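Local coordinates for protein N-(5'-phosphoribosyl)anthranilate isomerase (Thermococcus kodakarensis, PDB 5LHF) that catalyses the isomerisation of N-(5-phospho-beta-D-ribosyl)anthranilate to 1-(2-carboxyphenylamino)-1-deoxy-D-ribulose 5-phosphate, the third step from chorismate to L-tryptophan, at residues Glu16-Glu21 with Ile48-Ile53; Val20-Asp25 with Lys194-Ile199; Asp25-Val30 with Ile53-Val58; Ala76-Val81 with Gly98-Lys103. All blocks are in the same frame, centred on the assembly; numbering follows the deposited sequence. Where two conformers were deposited one is given.

Interaction 1: Glu16-Glu21 with Ile48-Ile53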
loop_
_atom_site.group_PDB
_atom_site.type_symbol
_atom_site.label_atom_id
_atom_site.label_comp_id
_atom_site.label_asym_id
_atom_site.label_seq_id
_atom_site.Cartn_x
_atom_site.Cartn_y
_atom_site.Cartn_z
ATOM N N GLU A 16 -8.387 -13.691 -8.708
ATOM C CA GLU A 16 -7.286 -13.164 -7.900
ATOM C C GLU A 16 -7.773 -12.702 -6.531
ATOM O O GLU A 16 -7.106 -12.932 -5.512
ATOM C CB GLU A 16 -6.617 -12.003 -8.635
ATOM C CG GLU A 16 -5.790 -12.429 -9.809
ATOM C CD GLU A 16 -4.962 -11.302 -10.353
ATOM O OE1 GLU A 16 -5.457 -10.151 -10.390
ATOM O OE2 GLU A 16 -3.800 -11.563 -10.722
ATOM N N LEU A 17 -8.935 -12.041 -6.488
ATOM C CA LEU A 17 -9.499 -11.607 -5.214
ATOM C C LEU A 17 -9.716 -12.783 -4.268
ATOM O O LEU A 17 -9.244 -12.770 -3.132
ATOM C CB LEU A 17 -10.815 -10.868 -5.438
ATOM C CG LEU A 17 -11.561 -10.457 -4.168
ATOM C CD1 LEU A 17 -10.771 -9.433 -3.354
ATOM C CD2 LEU A 17 -12.889 -9.886 -4.543
ATOM N N ARG A 18 -10.457 -13.806 -4.713
ATOM C CA ARG A 18 -10.749 -14.938 -3.837
ATOM C C ARG A 18 -9.474 -15.633 -3.350
ATOM O O ARG A 18 -9.434 -16.151 -2.225
ATOM C CB ARG A 18 -11.652 -15.934 -4.561
ATOM C CG ARG A 18 -13.031 -15.381 -4.881
ATOM C CD ARG A 18 -13.722 -14.873 -3.626
ATOM N NE ARG A 18 -15.133 -14.560 -3.864
ATOM C CZ ARG A 18 -15.805 -13.608 -3.217
ATOM N NH1 ARG A 18 -15.188 -12.856 -2.315
ATOM N NH2 ARG A 18 -17.090 -13.390 -3.491
ATOM N N LEU A 19 -8.436 -15.688 -4.192
ATOM C CA LEU A 19 -7.171 -16.277 -3.773
ATOM C C LEU A 19 -6.532 -15.460 -2.660
ATOM O O LEU A 19 -6.200 -15.991 -1.597
ATOM C CB LEU A 19 -6.217 -16.386 -4.965
ATOM C CG LEU A 19 -4.787 -16.798 -4.617
ATOM C CD1 LEU A 19 -4.856 -18.157 -3.888
ATOM C CD2 LEU A 19 -3.900 -16.856 -5.879
ATOM N N VAL A 20 -6.380 -14.154 -2.885
ATOM C CA VAL A 20 -5.773 -13.266 -1.896
ATOM C C VAL A 20 -6.535 -13.298 -0.575
ATOM O O VAL A 20 -5.937 -13.158 0.499
ATOM C CB VAL A 20 -5.695 -11.846 -2.491
ATOM C CG1 VAL A 20 -5.478 -10.799 -1.416
ATOM C CG2 VAL A 20 -4.598 -11.798 -3.535
ATOM N N GLU A 21 -7.858 -13.476 -0.624
ATOM C CA GLU A 21 -8.670 -13.426 0.587
ATOM C C GLU A 21 -8.376 -14.575 1.540
ATOM O O GLU A 21 -8.720 -14.485 2.723
ATOM C CB GLU A 21 -10.153 -13.432 0.218
ATOM C CG GLU A 21 -10.586 -12.125 -0.437
ATOM C CD GLU A 21 -12.067 -12.063 -0.685
ATOM O OE1 GLU A 21 -12.616 -10.943 -0.664
ATOM O OE2 GLU A 21 -12.675 -13.126 -0.918
ATOM N N ILE A 48 -15.027 -4.700 -5.419
ATOM C CA ILE A 48 -15.261 -4.087 -4.116
ATOM C C ILE A 48 -16.532 -4.647 -3.481
ATOM O O ILE A 48 -16.610 -4.822 -2.256
ATOM C CB ILE A 48 -15.293 -2.551 -4.269
ATOM C CG1 ILE A 48 -13.857 -2.017 -4.453
ATOM C CG2 ILE A 48 -15.958 -1.865 -3.076
ATOM C CD1 ILE A 48 -13.810 -0.591 -5.031
ATOM N N GLU A 49 -17.540 -4.944 -4.304
ATOM C CA GLU A 49 -18.801 -5.454 -3.773
ATOM C C GLU A 49 -18.657 -6.892 -3.289
ATOM O O GLU A 49 -19.249 -7.266 -2.272
ATOM C CB GLU A 49 -19.896 -5.359 -4.832
ATOM C CG GLU A 49 -21.227 -5.983 -4.426
ATOM C CD GLU A 49 -22.222 -6.022 -5.572
ATOM O OE1 GLU A 49 -21.786 -5.994 -6.746
ATOM O OE2 GLU A 49 -23.440 -6.091 -5.304
ATOM N N MET A 50 -17.862 -7.703 -3.986
ATOM C CA MET A 50 -17.732 -9.102 -3.603
ATOM C C MET A 50 -16.631 -9.364 -2.580
ATOM O O MET A 50 -16.611 -10.454 -1.990
ATOM C CB MET A 50 -17.503 -9.954 -4.852
ATOM C CG MET A 50 -18.667 -9.879 -5.825
ATOM S SD MET A 50 -20.240 -10.387 -5.086
ATOM C CE MET A 50 -20.331 -12.089 -5.638
ATOM N N ALA A 51 -15.758 -8.390 -2.299
ATOM C CA ALA A 51 -14.652 -8.630 -1.376
ATOM C C ALA A 51 -15.134 -8.961 0.036
ATOM O O ALA A 51 -16.102 -8.380 0.543
ATOM C CB ALA A 51 -13.715 -7.419 -1.338
ATOM N N GLU A 52 -14.450 -9.906 0.679
ATOM C CA GLU A 52 -14.763 -10.275 2.051
ATOM C C GLU A 52 -13.699 -9.825 3.052
ATOM O O GLU A 52 -13.846 -10.094 4.247
ATOM C CB GLU A 52 -15.002 -11.797 2.134
ATOM C CG GLU A 52 -16.262 -12.202 1.371
ATOM C CD GLU A 52 -16.481 -13.705 1.296
ATOM O OE1 GLU A 52 -17.495 -14.121 0.678
ATOM O OE2 GLU A 52 -15.642 -14.463 1.834
ATOM N N ILE A 53 -12.643 -9.151 2.599
ATOM C CA ILE A 53 -11.696 -8.428 3.458
ATOM C C ILE A 53 -11.661 -6.965 3.017
ATOM O O ILE A 53 -12.152 -6.637 1.926
ATOM C CB ILE A 53 -10.281 -9.038 3.398
ATOM C CG1 ILE A 53 -9.660 -8.810 2.017
ATOM C CG2 ILE A 53 -10.299 -10.525 3.788
ATOM C CD1 ILE A 53 -8.280 -9.468 1.840
HETATM O O HOH W 1 -18.929 -12.022 -1.243
#
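Arg18 and Glu21, three residues apart near the end of helix 14-20, reach across to the backbone where helix 41-50 gives out. Glu21 can be followed outward. Its CB carries CG beside the backbone N (chi1 -70°), and the chain then runs straight out to the carboxylate. CG lies 4.2 Å from CD1 of Ile53. At the tip the two oxygens part company: OE1 takes the amide N-H of Glu52 in a very short, nearly straight bond (OE1 to N, 2.5 Å), while OE2 receives NH1 of Arg18 at 2.9 Å on its syn side, in the guanidinium plane. Glutamate suits this place: its two oxygens can serve a backbone amide and an arginine at once.

Arg18 bends at chi2, which swings its guanidinium round to Met50, whose O receives NH1 at 2.8 Å from above the carbonyl plane; NH2 adds a weak bond to the same oxygen. A water joins NH2, Met50 O and Glu52 OE1. The salt bridge from Glu52 to Arg18 is one of charge, with no N-H pointing at the oxygen: OE1 is a long 4.0 Å from NH1 and well out of the guanidinium plane. With an alanine here in place of Arg18, Met50 O would probably lose its guanidinium donor, and the carboxylates of Glu21 and Glu52, 4.3 Å apart at their OE2 atoms, the positive charge beside them.

Beneath this polar layer Leu17 lays CD2 against Ala51 CA at 3.8 Å, the small alanine letting the chains come close. Neighbouring outer helices of a TIM barrel are joined here by a surface salt-bridge network over an apolar floor.

Interaction 2: Val20-Asp25 with Lys194-Ile199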
loop_
_atom_site.group_PDB
_atom_site.type_symbol
_atom_site.label_atom_id
_atom_site.label_comp_id
_atom_site.label_asym_id
_atom_site.label_seq_id
_atom_site.Cartn_x
_atom_site.Cartn_y
_atom_site.Cartn_z
ATOM N N VAL A 20 -6.380 -14.154 -2.885
ATOM C CA VAL A 20 -5.773 -13.266 -1.896
ATOM C C VAL A 20 -6.535 -13.298 -0.575
ATOM O O VAL A 20 -5.937 -13.158 0.499
ATOM C CB VAL A 20 -5.695 -11.846 -2.491
ATOM C CG1 VAL A 20 -5.478 -10.799 -1.416
ATOM C CG2 VAL A 20 -4.598 -11.798 -3.535
ATOM N N GLU A 21 -7.858 -13.476 -0.624
ATOM C CA GLU A 21 -8.670 -13.426 0.587
ATOM C C GLU A 21 -8.376 -14.575 1.540
ATOM O O GLU A 21 -8.720 -14.485 2.723
ATOM C CB GLU A 21 -10.153 -13.432 0.218
ATOM C CG GLU A 21 -10.586 -12.125 -0.437
ATOM C CD GLU A 21 -12.067 -12.063 -0.685
ATOM O OE1 GLU A 21 -12.616 -10.943 -0.664
ATOM O OE2 GLU A 21 -12.675 -13.126 -0.918
ATOM N N ARG A 22 -7.747 -15.643 1.058
ATOM C CA ARG A 22 -7.410 -16.755 1.934
ATOM C C ARG A 22 -6.173 -16.478 2.771
ATOM O O ARG A 22 -5.885 -17.242 3.705
ATOM C CB ARG A 22 -7.221 -18.019 1.101
ATOM C CG ARG A 22 -8.494 -18.446 0.392
ATOM C CD ARG A 22 -8.575 -19.954 0.214
ATOM N NE ARG A 22 -7.495 -20.481 -0.618
ATOM C CZ ARG A 22 -7.472 -20.411 -1.944
ATOM N NH1 ARG A 22 -8.471 -19.828 -2.600
ATOM N NH2 ARG A 22 -6.448 -20.925 -2.607
ATOM N N TYR A 23 -5.454 -15.386 2.480
ATOM C CA TYR A 23 -4.177 -15.119 3.122
ATOM C C TYR A 23 -4.041 -13.716 3.694
ATOM O O TYR A 23 -3.466 -13.571 4.776
ATOM C CB TYR A 23 -3.033 -15.369 2.128
ATOM C CG TYR A 23 -3.024 -16.774 1.570
ATOM C CD1 TYR A 23 -3.707 -17.081 0.388
ATOM C CD2 TYR A 23 -2.355 -17.797 2.227
ATOM C CE1 TYR A 23 -3.698 -18.364 -0.124
ATOM C CE2 TYR A 23 -2.344 -19.085 1.719
ATOM C CZ TYR A 23 -3.012 -19.362 0.552
ATOM O OH TYR A 23 -2.994 -20.644 0.052
ATOM N N ALA A 24 -4.523 -12.681 2.994
ATOM C CA ALA A 24 -4.154 -11.313 3.337
ATOM C C ALA A 24 -5.163 -10.686 4.292
ATOM O O ALA A 24 -6.339 -11.044 4.311
ATOM C CB ALA A 24 -4.039 -10.434 2.075
ATOM N N ASP A 25 -4.687 -9.725 5.086
ATOM C CA ASP A 25 -5.608 -8.919 5.879
ATOM C C ASP A 25 -6.350 -7.878 5.052
ATOM O O ASP A 25 -7.415 -7.420 5.477
ATOM C CB ASP A 25 -4.840 -8.238 6.997
ATOM C CG ASP A 25 -4.152 -9.237 7.892
ATOM O OD1 ASP A 25 -4.883 -9.989 8.553
ATOM O OD2 ASP A 25 -2.900 -9.270 7.927
ATOM N N LYS A 194 -1.828 -13.241 -9.670
ATOM C CA LYS A 194 -1.626 -13.628 -8.271
ATOM C C LYS A 194 -1.522 -15.146 -8.170
ATOM O O LYS A 194 -2.372 -15.873 -8.693
ATOM C CB LYS A 194 -2.762 -13.112 -7.386
ATOM C CG LYS A 194 -2.924 -11.606 -7.353
ATOM C CD LYS A 194 -1.627 -10.858 -7.112
ATOM C CE LYS A 194 -1.889 -9.355 -7.231
ATOM N NZ LYS A 194 -0.683 -8.528 -7.449
ATOM N N ASP A 195 -0.463 -15.625 -7.515
ATOM C CA ASP A 195 -0.066 -17.034 -7.573
ATOM C C ASP A 195 -0.021 -17.647 -6.176
ATOM O O ASP A 195 0.668 -17.128 -5.291
ATOM C CB ASP A 195 1.298 -17.165 -8.247
ATOM C CG ASP A 195 1.785 -18.606 -8.326
ATOM O OD1 ASP A 195 1.362 -19.331 -9.246
ATOM O OD2 ASP A 195 2.588 -19.012 -7.463
ATOM N N ARG A 196 -0.724 -18.774 -5.996
ATOM C CA ARG A 196 -0.889 -19.340 -4.652
ATOM C C ARG A 196 0.445 -19.777 -4.058
ATOM O O ARG A 196 0.695 -19.582 -2.862
ATOM C CB ARG A 196 -1.864 -20.523 -4.679
ATOM C CG ARG A 196 -2.215 -21.070 -3.286
ATOM C CD ARG A 196 -1.332 -22.243 -2.848
ATOM N NE ARG A 196 -1.379 -23.349 -3.801
ATOM C CZ ARG A 196 -0.625 -24.438 -3.723
ATOM N NH1 ARG A 196 0.239 -24.585 -2.725
ATOM N NH2 ARG A 196 -0.736 -25.386 -4.642
ATOM N N VAL A 197 1.319 -20.371 -4.868
ATOM C CA VAL A 197 2.572 -20.868 -4.311
ATOM C C VAL A 197 3.486 -19.711 -3.921
ATOM O O VAL A 197 4.131 -19.745 -2.861
ATOM C CB VAL A 197 3.251 -21.836 -5.292
ATOM C CG1 VAL A 197 4.721 -22.017 -4.923
ATOM C CG2 VAL A 197 2.516 -23.181 -5.293
ATOM N N LEU A 198 3.522 -18.643 -4.733
ATOM C CA LEU A 198 4.282 -17.449 -4.354
ATOM C C LEU A 198 3.710 -16.799 -3.101
ATOM O O LEU A 198 4.466 -16.334 -2.234
ATOM C CB LEU A 198 4.306 -16.435 -5.500
ATOM C CG LEU A 198 5.069 -16.902 -6.736
ATOM C CD1 LEU A 198 5.107 -15.776 -7.759
ATOM C CD2 LEU A 198 6.490 -17.374 -6.361
ATOM N N ILE A 199 2.381 -16.724 -2.993
ATOM C CA ILE A 199 1.779 -16.137 -1.799
ATOM C C ILE A 199 2.127 -16.965 -0.565
ATOM O O ILE A 199 2.464 -16.415 0.491
ATOM C CB ILE A 199 0.253 -15.965 -1.970
ATOM C CG1 ILE A 199 -0.034 -14.874 -3.014
ATOM C CG2 ILE A 199 -0.380 -15.566 -0.633
ATOM C CD1 ILE A 199 -1.519 -14.806 -3.489
#
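Tyr23 packs its ring on Ile199, joining the loop between helix 14-20 and strand 26-30 to helix 196-207, so that early and late elements of the TIM barrel meet as the ring of helices closes. The tight part is apolar. CG2 of Ile199 sits over one face of the Tyr23 ring in a CH-pi contact, offset toward the rim and 3.6 Å from CG. With CG1 turned beside the backbone N (chi1 -69°), the Ile199 side chain sends CG2 to the tyrosine and CD1 to Val20, whose CG2 is 4.3 Å away. That methyl of Val20 also touches CG of Lys194, whose ammonium end leads off to Glu189. A branched isoleucine fits this buried side, giving CG2 to the ring and CD1 to the valine.

Toward solvent the contact thins. Arg22 comes no nearer to Arg196 than 4.3 Å, from NH2 to CG, and the two guanidinium groups stay apart; that of Arg196 is salt-bridged to Glu200. Tyrosine serves both sides, its ring lying on the isoleucine and its OH bonded to Glu200. A leucine in place of Tyr23 would probably give up the flat ring face under CG2 of Ile199 and leave Glu200 without its hydroxyl partner.

Asp195, the N-cap just before helix 196-207, accepts from Leu198 N through OD2. Farther out, the Tyr23 hydroxyl rests against the aliphatic part of Arg196, OH lying 3.5 Å from CG.

Interaction 3: Asp25-Val30 with Ile53-Val58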
loop_
_atom_site.group_PDB
_atom_site.type_symbol
_atom_site.label_atom_id
_atom_site.label_comp_id
_atom_site.label_asym_id
_atom_site.label_seq_id
_atom_site.Cartn_x
_atom_site.Cartn_y
_atom_site.Cartn_z
ATOM N N ASP A 25 -4.687 -9.725 5.086
ATOM C CA ASP A 25 -5.608 -8.919 5.879
ATOM C C ASP A 25 -6.350 -7.878 5.052
ATOM O O ASP A 25 -7.415 -7.420 5.477
ATOM C CB ASP A 25 -4.840 -8.238 6.997
ATOM C CG ASP A 25 -4.152 -9.237 7.892
ATOM O OD1 ASP A 25 -4.883 -9.989 8.553
ATOM O OD2 ASP A 25 -2.900 -9.270 7.927
ATOM N N ALA A 26 -5.815 -7.508 3.888
ATOM C CA ALA A 26 -6.406 -6.481 3.043
ATOM C C ALA A 26 -5.892 -6.681 1.630
ATOM O O ALA A 26 -4.844 -7.298 1.414
ATOM C CB ALA A 26 -6.072 -5.057 3.520
ATOM N N THR A 27 -6.628 -6.131 0.674
ATOM C CA THR A 27 -6.179 -6.125 -0.711
ATOM C C THR A 27 -6.459 -4.742 -1.293
ATOM O O THR A 27 -6.811 -3.798 -0.574
ATOM C CB THR A 27 -6.839 -7.274 -1.495
ATOM O OG1 THR A 27 -6.211 -7.402 -2.783
ATOM C CG2 THR A 27 -8.336 -7.041 -1.664
ATOM N N GLY A 28 -6.242 -4.609 -2.592
ATOM C CA GLY A 28 -6.385 -3.322 -3.250
ATOM C C GLY A 28 -6.667 -3.505 -4.720
ATOM O O GLY A 28 -6.191 -4.459 -5.342
ATOM N N VAL A 29 -7.444 -2.575 -5.283
ATOM C CA VAL A 29 -7.723 -2.569 -6.712
ATOM C C VAL A 29 -7.343 -1.200 -7.271
ATOM O O VAL A 29 -7.703 -0.167 -6.696
ATOM C CB VAL A 29 -9.197 -2.931 -7.010
ATOM C CG1 VAL A 29 -10.171 -1.957 -6.316
ATOM C CG2 VAL A 29 -9.428 -2.906 -8.504
ATOM N N VAL A 30 -6.595 -1.192 -8.378
ATOM C CA VAL A 30 -5.977 0.030 -8.890
ATOM C C VAL A 30 -6.858 0.632 -9.981
ATOM O O VAL A 30 -7.295 -0.070 -10.899
ATOM C CB VAL A 30 -4.559 -0.247 -9.422
ATOM C CG1 VAL A 30 -3.951 1.035 -10.031
ATOM C CG2 VAL A 30 -3.669 -0.822 -8.303
ATOM N N ILE A 53 -12.643 -9.151 2.599
ATOM C CA ILE A 53 -11.696 -8.428 3.458
ATOM C C ILE A 53 -11.661 -6.965 3.017
ATOM O O ILE A 53 -12.152 -6.637 1.926
ATOM C CB ILE A 53 -10.281 -9.038 3.398
ATOM C CG1 ILE A 53 -9.660 -8.810 2.017
ATOM C CG2 ILE A 53 -10.299 -10.525 3.788
ATOM C CD1 ILE A 53 -8.280 -9.468 1.840
ATOM N N PRO A 54 -11.087 -6.054 3.804
ATOM C CA PRO A 54 -10.964 -4.667 3.339
ATOM C C PRO A 54 -10.252 -4.603 1.996
ATOM O O PRO A 54 -9.222 -5.249 1.786
ATOM C CB PRO A 54 -10.147 -3.998 4.450
ATOM C CG PRO A 54 -10.518 -4.755 5.671
ATOM C CD PRO A 54 -10.677 -6.196 5.218
ATOM N N ILE A 55 -10.821 -3.844 1.063
ATOM C CA ILE A 55 -10.213 -3.703 -0.254
ATOM C C ILE A 55 -10.030 -2.216 -0.546
ATOM O O ILE A 55 -11.006 -1.452 -0.585
ATOM C CB ILE A 55 -11.024 -4.412 -1.354
ATOM C CG1 ILE A 55 -10.383 -4.185 -2.734
ATOM C CG2 ILE A 55 -12.513 -4.023 -1.314
ATOM C CD1 ILE A 55 -10.930 -5.103 -3.815
ATOM N N TYR A 56 -8.781 -1.801 -0.714
ATOM C CA TYR A 56 -8.485 -0.397 -0.976
ATOM C C TYR A 56 -8.703 -0.050 -2.440
ATOM O O TYR A 56 -8.268 -0.783 -3.329
ATOM C CB TYR A 56 -7.038 -0.092 -0.573
ATOM C CG TYR A 56 -6.864 -0.063 0.925
ATOM C CD1 TYR A 56 -6.705 -1.241 1.652
ATOM C CD2 TYR A 56 -6.874 1.139 1.608
ATOM C CE1 TYR A 56 -6.571 -1.211 3.032
ATOM C CE2 TYR A 56 -6.739 1.190 2.958
ATOM C CZ TYR A 56 -6.579 0.019 3.677
ATOM O OH TYR A 56 -6.453 0.117 5.052
ATOM N N LEU A 57 -9.369 1.081 -2.683
ATOM C CA LEU A 57 -9.362 1.711 -4.002
ATOM C C LEU A 57 -8.052 2.471 -4.114
ATOM O O LEU A 57 -7.865 3.485 -3.433
ATOM C CB LEU A 57 -10.557 2.649 -4.160
ATOM C CG LEU A 57 -10.833 3.202 -5.568
ATOM C CD1 LEU A 57 -11.236 2.074 -6.533
ATOM C CD2 LEU A 57 -11.916 4.288 -5.517
ATOM N N VAL A 58 -7.131 1.972 -4.940
ATOM C CA VAL A 58 -5.759 2.473 -4.989
ATOM C C VAL A 58 -5.600 3.369 -6.210
ATOM O O VAL A 58 -5.919 2.950 -7.332
ATOM C CB VAL A 58 -4.755 1.312 -5.058
ATOM C CG1 VAL A 58 -3.341 1.851 -5.087
ATOM C CG2 VAL A 58 -4.975 0.298 -3.903
#
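Strands 26-30 and 55-59 are adjacent parallel staves of the TIM barrel, the two strands of a beta-alpha-beta unit whose crossover carries helix 41-50. Their segments run 28° apart and exchange four backbone bonds: Thr27 N to Pro54 O, Tyr56 N to Thr27 O, Val29 N to Tyr56 O and Val58 N to Val29 O. Each strand thus uses alternate residues toward the other, as parallel pairing demands.

Thr27, Val29, Ile55 and Leu57 face the helices. Thr27 and Ile55 lie side by side, CG2 of the threonine 3.7 Å from CG1 of the isoleucine, while its OG1 is turned anti to the backbone N (chi1 -170°) and bonds to Ile8 O on strand 5-9. Val29 CG1 bridges Ile55 CD1 and Leu57 CD1. The beta-branched Thr27, Val29 and Ile55 are at ease in extended chain; Val29, Ile55 and Leu57 pack against helix 41-50, while Thr27 lies under Leu17 and Val20 of helix 14-20.

The other face looks into the barrel. There Gly28 leaves room for Val58: CG2 of Val58 approaches its CA to 3.9 Å, and a CB would clash with that methyl. Tyr56 turns its ring edge to the first strand, CE1 lying 3.9 Å from Ala26 CB and CD1 3.4 Å from Thr27 O.

Interaction 4: Ala76-Val81 with Gly98-Lys103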
loop_
_atom_site.group_PDB
_atom_site.type_symbol
_atom_site.label_atom_id
_atom_site.label_comp_id
_atom_site.label_asym_id
_atom_site.label_seq_id
_atom_site.Cartn_x
_atom_site.Cartn_y
_atom_site.Cartn_z
ATOM N N ALA A 76 -16.336 2.394 -2.655
ATOM C CA ALA A 76 -15.170 2.072 -1.835
ATOM C C ALA A 76 -15.343 2.578 -0.411
ATOM O O ALA A 76 -15.845 3.678 -0.183
ATOM C CB ALA A 76 -13.900 2.681 -2.428
ATOM N N GLU A 77 -14.919 1.755 0.544
ATOM C CA GLU A 77 -14.859 2.065 1.962
ATOM C C GLU A 77 -13.452 2.459 2.398
ATOM O O GLU A 77 -13.277 3.132 3.424
ATOM C CB GLU A 77 -15.314 0.801 2.709
ATOM C CG GLU A 77 -16.784 0.451 2.524
ATOM C CD GLU A 77 -17.647 1.306 3.406
ATOM O OE1 GLU A 77 -18.871 1.445 3.125
ATOM O OE2 GLU A 77 -17.095 1.855 4.399
ATOM N N TYR A 78 -12.451 1.990 1.655
ATOM C CA TYR A 78 -11.033 2.205 1.913
ATOM C C TYR A 78 -10.405 2.791 0.665
ATOM O O TYR A 78 -10.700 2.338 -0.441
ATOM C CB TYR A 78 -10.314 0.890 2.240
ATOM C CG TYR A 78 -10.800 0.259 3.518
ATOM C CD1 TYR A 78 -10.161 0.525 4.731
ATOM C CD2 TYR A 78 -11.892 -0.600 3.519
ATOM C CE1 TYR A 78 -10.604 -0.047 5.907
ATOM C CE2 TYR A 78 -12.339 -1.173 4.685
ATOM C CZ TYR A 78 -11.694 -0.891 5.875
ATOM O OH TYR A 78 -12.146 -1.466 7.040
ATOM N N ILE A 79 -9.529 3.781 0.832
ATOM C CA ILE A 79 -8.808 4.334 -0.304
ATOM C C ILE A 79 -7.333 4.429 0.046
ATOM O O ILE A 79 -6.953 4.654 1.202
ATOM C CB ILE A 79 -9.353 5.720 -0.754
ATOM C CG1 ILE A 79 -9.146 6.794 0.314
ATOM C CG2 ILE A 79 -10.836 5.620 -1.120
ATOM C CD1 ILE A 79 -9.561 8.201 -0.156
ATOM N N GLN A 80 -6.502 4.219 -0.964
ATOM C CA GLN A 80 -5.054 4.356 -0.827
ATOM C C GLN A 80 -4.639 5.497 -1.740
ATOM O O GLN A 80 -4.716 5.379 -2.967
ATOM C CB GLN A 80 -4.330 3.062 -1.175
ATOM C CG GLN A 80 -2.804 3.197 -1.270
ATOM C CD GLN A 80 -2.114 1.840 -1.209
ATOM O OE1 GLN A 80 -2.619 0.897 -0.605
ATOM N NE2 GLN A 80 -1.007 1.717 -1.909
ATOM N N VAL A 81 -4.210 6.596 -1.136
ATOM C CA VAL A 81 -3.865 7.810 -1.867
ATOM C C VAL A 81 -2.368 7.770 -2.149
ATOM O O VAL A 81 -1.546 7.929 -1.238
ATOM C CB VAL A 81 -4.268 9.057 -1.077
ATOM C CG1 VAL A 81 -3.806 10.333 -1.773
ATOM C CG2 VAL A 81 -5.769 9.079 -0.892
ATOM N N GLY A 98 -16.991 9.090 4.023
ATOM C CA GLY A 98 -16.848 8.092 5.064
ATOM C C GLY A 98 -15.864 7.003 4.704
ATOM O O GLY A 98 -16.115 5.832 4.996
ATOM N N VAL A 99 -14.751 7.358 4.095
ATOM C CA VAL A 99 -13.737 6.379 3.716
ATOM C C VAL A 99 -12.604 6.381 4.737
ATOM O O VAL A 99 -12.323 7.390 5.394
ATOM C CB VAL A 99 -13.217 6.643 2.283
ATOM C CG1 VAL A 99 -14.343 6.479 1.261
ATOM C CG2 VAL A 99 -12.559 8.014 2.164
ATOM N N SER A 100 -11.957 5.222 4.892
ATOM C CA SER A 100 -10.714 5.111 5.648
ATOM C C SER A 100 -9.567 5.281 4.671
ATOM O O SER A 100 -9.659 4.829 3.529
ATOM C CB SER A 100 -10.602 3.752 6.346
ATOM O OG SER A 100 -11.800 3.460 7.037
ATOM N N VAL A 101 -8.489 5.933 5.106
ATOM C CA VAL A 101 -7.424 6.322 4.191
ATOM C C VAL A 101 -6.104 5.686 4.600
ATOM O O VAL A 101 -5.710 5.742 5.775
ATOM C CB VAL A 101 -7.269 7.850 4.102
ATOM C CG1 VAL A 101 -6.185 8.197 3.083
ATOM C CG2 VAL A 101 -8.599 8.487 3.729
ATOM N N MET A 102 -5.421 5.091 3.623
ATOM C CA MET A 102 -4.004 4.771 3.730
ATOM C C MET A 102 -3.275 5.711 2.781
ATOM O O MET A 102 -3.594 5.765 1.591
ATOM C CB MET A 102 -3.727 3.301 3.406
ATOM C CG MET A 102 -2.220 2.907 3.346
ATOM S SD MET A 102 -1.805 1.246 3.961
ATOM C CE MET A 102 -2.921 0.237 2.987
ATOM N N LYS A 103 -2.347 6.498 3.311
ATOM C CA LYS A 103 -1.591 7.430 2.492
ATOM C C LYS A 103 -0.225 6.833 2.186
ATOM O O LYS A 103 0.472 6.382 3.096
ATOM C CB LYS A 103 -1.434 8.775 3.203
ATOM C CG LYS A 103 -0.532 9.755 2.472
ATOM C CD LYS A 103 -1.280 10.619 1.461
ATOM C CE LYS A 103 -0.364 11.735 0.959
ATOM N NZ LYS A 103 0.657 11.245 -0.001
HETATM O O HOH W 2 -14.480 3.059 6.183
#
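Four backbone hydrogen bonds join Glu77-Val81 to Ser100-Met102: Ser100 N to Glu77 O, Ile79 N to Ser100 O, Met102 N to Ile79 O and Val81 N to Met102 O, each 2.9 Å between N and O. Just outside this ladder a water lies 3.0 Å from Glu77 O and 2.8 Å from Ser100 OG; a serine hydroxyl can meet this water at the partly exposed start of the strand.

Gln80 and Met102 point into the barrel and run alongside each other, OE1 of the glutamine 3.7 Å from CE of the methionine, and that OE1 accepts from Lys7 across the interior. Strands 78-81 and 100-106 are parallel neighbours and the two strands of one beta-alpha-beta unit of the TIM barrel, with helix 87-97 as its crossover.

On the outer face Ile79, Val81, Val99 and Val101 make an aliphatic layer beneath the helices. Beside Val81, Lys103 bends at chi2 (89°), laying CD 4.1 Å from Val81 CG1 and taking NZ to Ser83 O. Ile79 holds CG1 between its backbone N and carbonyl carbon (chi1 65°), which brings CD1 to 3.8 Å from Val99 CG2 and CG1 to 3.9 Å from Val101 CG2; Leu93 of helix 87-97 and Trp67 of helix 64-74 cover it. At the start of the strands Tyr78 brings CD1 within 3.6 Å of Ser100 CB, a side chain slim enough to let the large ring lie beside it.

Interactions 3 and 4 belong to the buried barrel wall, where regular backbone bonds and aliphatic side chains do the holding; they abut through strands 55-59 and 78-81, with Leu57 N and O probably bonded to Tyr78 O and Gln80 N. Interactions 1 and 2 lie farther out, among helix ends and loops, both partly buried, and their chemistry is more mixed: a salt-bridge network in the first, aliphatic and aromatic packing in the second. These two share Val20 and Glu21 and meet again where Glu16 OE2 reaches Lys194 N. Interaction 1 is also laid over interaction 3, Leu17 and Val20 resting on Thr27, and both use Ile53. Interactions 2 and 4 do not touch.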